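Local coordinates for protein arylmalonate decarboxylase (PDB 3IXL) that decarboxylates 2-aryl-2-methylmalonates to 2-arylpropionates, releasing carbon dioxide and taking up a proton, at residues 156-159 against 160-163; 186-189 against 190-193. The protein carries 2 engineered substitutions. One frame throughout, in Å; residues are numbered along the deposited sequence.

Interaction 1 of 2, residues 156-159 against 160-163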
# COMPACT_ATOMS: atom_id res chain seq x y z
N VAL A 156 -8.51 10.23 7.13
CA VAL A 156 -7.28 9.49 7.43
C VAL A 156 -7.35 8.82 8.82
O VAL A 156 -7.11 7.62 8.95
CB VAL A 156 -6.03 10.39 7.32
CG1 VAL A 156 -4.79 9.70 7.90
CG2 VAL A 156 -5.78 10.79 5.87
N GLU A 157 -7.68 9.60 9.84
CA GLU A 157 -7.82 9.07 11.21
C GLU A 157 -8.91 8.01 11.34
O GLU A 157 -8.76 7.03 12.08
CB GLU A 157 -8.07 10.20 12.22
CG GLU A 157 -6.85 10.61 13.03
CD GLU A 157 -5.61 10.80 12.19
OE1 GLU A 157 -5.62 11.68 11.29
OE2 GLU A 157 -4.63 10.07 12.43
N ALA A 158 -10.02 8.20 10.62
CA ALA A 158 -11.12 7.25 10.65
C ALA A 158 -10.68 5.86 10.19
O ALA A 158 -11.15 4.85 10.71
CB ALA A 158 -12.29 7.76 9.80
N MET A 159 -9.78 5.81 9.22
CA MET A 159 -9.32 4.52 8.72
C MET A 159 -8.53 3.73 9.78
O MET A 159 -8.67 2.51 9.88
CB MET A 159 -8.53 4.67 7.42
CG MET A 159 -9.42 4.79 6.18
SD MET A 159 -8.43 5.25 4.78
CE MET A 159 -9.70 5.80 3.65
N ALA A 160 -7.73 4.43 10.58
CA ALA A 160 -6.96 3.79 11.65
C ALA A 160 -7.84 3.21 12.76
O ALA A 160 -7.39 2.38 13.54
CB ALA A 160 -5.93 4.76 12.23
N ARG A 161 -9.10 3.65 12.82
CA ARG A 161 -10.02 3.20 13.87
C ARG A 161 -10.76 1.91 13.53
O ARG A 161 -11.40 1.33 14.40
CB ARG A 161 -11.03 4.30 14.21
CG ARG A 161 -10.39 5.52 14.86
CD ARG A 161 -11.42 6.40 15.57
NE ARG A 161 -12.33 7.08 14.65
CZ ARG A 161 -12.09 8.27 14.08
NH1 ARG A 161 -10.95 8.92 14.33
NH2 ARG A 161 -12.98 8.81 13.27
N VAL A 162 -10.68 1.46 12.28
CA VAL A 162 -11.38 0.25 11.86
C VAL A 162 -10.69 -0.96 12.51
O VAL A 162 -9.47 -1.14 12.39
CB VAL A 162 -11.40 0.11 10.33
CG1 VAL A 162 -12.16 -1.14 9.89
CG2 VAL A 162 -12.06 1.34 9.68
N ASP A 163 -11.48 -1.80 13.18
CA ASP A 163 -10.96 -2.95 13.91
C ASP A 163 -10.68 -4.17 13.03
O ASP A 163 -11.22 -4.30 11.93
CB ASP A 163 -11.95 -3.34 15.00
CG ASP A 163 -13.23 -3.88 14.41
OD1 ASP A 163 -13.40 -5.11 14.37
OD2 ASP A 163 -14.04 -3.05 13.94
O HOH W 1 -7.69 0.09 10.75
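Of the direct backbone bonds across this short helix end, the one from Arg161 N to Ala158 O, 3.2 Å, is not weak. The donor stands above the carbonyl plane, with a C=O...N angle of 110°. The spacing of three residues marks a tightening of the last turn. Val162 N reaches Met159 O in the same three-residue pattern, but that bond is weak. Glu157 O receives weak bonds from both Ala160 N and Arg161 N. A water donates to Met159 O at 2.8 Å and to Val162 O at 2.7 Å, bridging the two carbonyls where the chain leaves the helix.

The Arg161 side chain folds back along the helix. Its CG lies beside the backbone N (chi1 -66°), and a bend at chi3 lays the guanidinium over the backbone of Glu157 and Ala158. Ala158 CA sits over one face, off centre, and Arg161 NH2 comes within 3.7 Å of Ala158 CB. Arg161 NH1 passes 3.8 Å from Glu157 CB, while the Glu157 carboxylate turns elsewhere, so no salt bridge forms. Val162 CG2 packs 3.6 Å from Met159 O.

Val156 lines the 2-phenylacetic acid pocket, and buried Met159 packs on Ala125, Ile153 and Ser188. Asp163 then caps the next helix, 164-176, with OD2 also bonded to Thr166 OG1.

Interaction 2 of 2, residues 186-189 against 190-193. Engineered in segment 186-189: Ser188 (natural residue Cys). With PAC (2-phenylacetic acid), chain C.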
# COMPACT_ATOMS: atom_id res chain seq x y z
N LEU A 186 -6.58 -5.89 -0.09
CA LEU A 186 -7.11 -5.09 0.99
C LEU A 186 -6.43 -3.72 0.88
O LEU A 186 -5.26 -3.55 1.23
CB LEU A 186 -6.85 -5.77 2.34
CG LEU A 186 -7.26 -5.10 3.64
CD1 LEU A 186 -8.74 -4.66 3.65
CD2 LEU A 186 -7.00 -6.08 4.78
N SER A 187 -7.18 -2.75 0.36
CA SER A 187 -6.58 -1.50 -0.07
C SER A 187 -6.87 -0.34 0.87
O SER A 187 -8.02 -0.07 1.24
CB SER A 187 -6.98 -1.14 -1.50
OG SER A 187 -6.12 -0.13 -2.02
N SER A 188 -5.76 0.32 1.23
CA SER A 188 -5.62 1.57 2.00
C SER A 188 -4.57 1.37 3.04
O SER A 188 -4.70 0.53 3.94
CB SER A 188 -6.88 2.10 2.66
OG SER A 188 -6.56 3.33 3.29
N GLY A 189 -3.52 2.19 2.93
CA GLY A 189 -2.42 2.19 3.88
C GLY A 189 -2.79 2.83 5.19
O GLY A 189 -1.95 2.93 6.08
N GLY A 190 -4.04 3.26 5.33
CA GLY A 190 -4.50 3.86 6.58
C GLY A 190 -5.10 2.84 7.52
O GLY A 190 -5.35 3.14 8.68
N LEU A 191 -5.32 1.64 7.01
CA LEU A 191 -5.90 0.55 7.78
C LEU A 191 -4.83 -0.21 8.54
O LEU A 191 -3.71 -0.37 8.06
CB LEU A 191 -6.64 -0.41 6.84
CG LEU A 191 -7.81 0.17 6.05
CD1 LEU A 191 -8.29 -0.83 5.01
CD2 LEU A 191 -8.95 0.57 6.98
N LEU A 192 -5.20 -0.68 9.73
CA LEU A 192 -4.32 -1.52 10.54
C LEU A 192 -4.75 -2.96 10.34
O LEU A 192 -5.69 -3.45 10.97
CB LEU A 192 -4.36 -1.08 12.01
CG LEU A 192 -3.78 0.32 12.25
CD1 LEU A 192 -4.19 0.88 13.60
CD2 LEU A 192 -2.26 0.32 12.10
N THR A 193 -4.04 -3.64 9.45
CA THR A 193 -4.48 -4.90 8.88
C THR A 193 -3.67 -6.12 9.29
O THR A 193 -3.99 -7.23 8.87
CB THR A 193 -4.42 -4.85 7.34
OG1 THR A 193 -3.05 -4.73 6.91
CG2 THR A 193 -5.23 -3.67 6.79
C1 PAC C . -4.32 4.85 0.55
C2 PAC C . -4.68 5.97 1.50
C1' PAC C . -3.93 6.15 2.81
C2' PAC C . -4.65 6.75 3.85
C3' PAC C . -4.05 6.98 5.09
C4' PAC C . -2.73 6.62 5.29
C5' PAC C . -2.00 6.02 4.26
C6' PAC C . -2.59 5.79 3.01
O1 PAC C . -3.42 3.99 0.80
O2 PAC C . -4.98 4.83 -0.53
O HOH W 2 -1.53 1.60 8.43
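The chain leaves strand 183-187 and reverses through a type I beta turn from Ser188 to Leu191, closed by a weak bond from Leu191 N to Ser188 O. The strand belongs to a four-stranded parallel sheet, and the turn at its end forms part of the ligand pocket. This agrees with the Asp/Glu racemase clan, to which the enzyme belongs.

Ser188 is engineered; the natural residue is Cys. Its OG lies opposite the backbone N about the first torsion (chi1 -178°) and accepts a hydrogen bond from Gly190 N at 3.2 Å, with an N-H...O angle of 161°. Ser188 CB meets Leu191 CG at 4.0 Å. The Leu191 side chain turns back under the turn, with CB 3.6 Å from Ser188 O.

Farther from the ligand, Leu186 and Thr193 reach toward each other tip to tip, CD2 to CG2 at 3.6 Å. Leu186 CD1 also touches Leu191 CD1, where the two leucines cross at a slant. Helix 164-176 packs against this group through Leu167 and Cys171. Thr193 OG1 is bonded to Ser210 OG, and Ser187 OG to Tyr126 OH.

A water donates to both Gly189 O and Leu191 O, bridging two carbonyls of the turn itself. The phenyl ring of the ligand lies close to the glycine backbone, with PAC C3' 3.5 Å from Gly190 CA. The carboxylate is held by Tyr126, Ser76 and Thr75 as well as by the turn. There Gly189 N donates to PAC O1 at 2.8 Å, almost perfectly straight at 179°.

How the interactions relate
Along the chain, interaction 1 comes first and closes before interaction 2 begins. The two are in series and neither nests nor crosses. Residues 156-163 end one short helix and lead into helix 164-176. That helix is followed by strand 183-187, and residues 186-193 then turn from the strand toward helix 196-204. The fold brings the two centres to about 9 Å. Met159 is the main link: its SD lies 3.1 Å from Ser188 OG, and its O is 3.5 Å from Leu191 CD2. Ala160 O also meets Leu192 CD1. The short helix thus packs against the turn, and both border the 2-phenylacetic acid pocket.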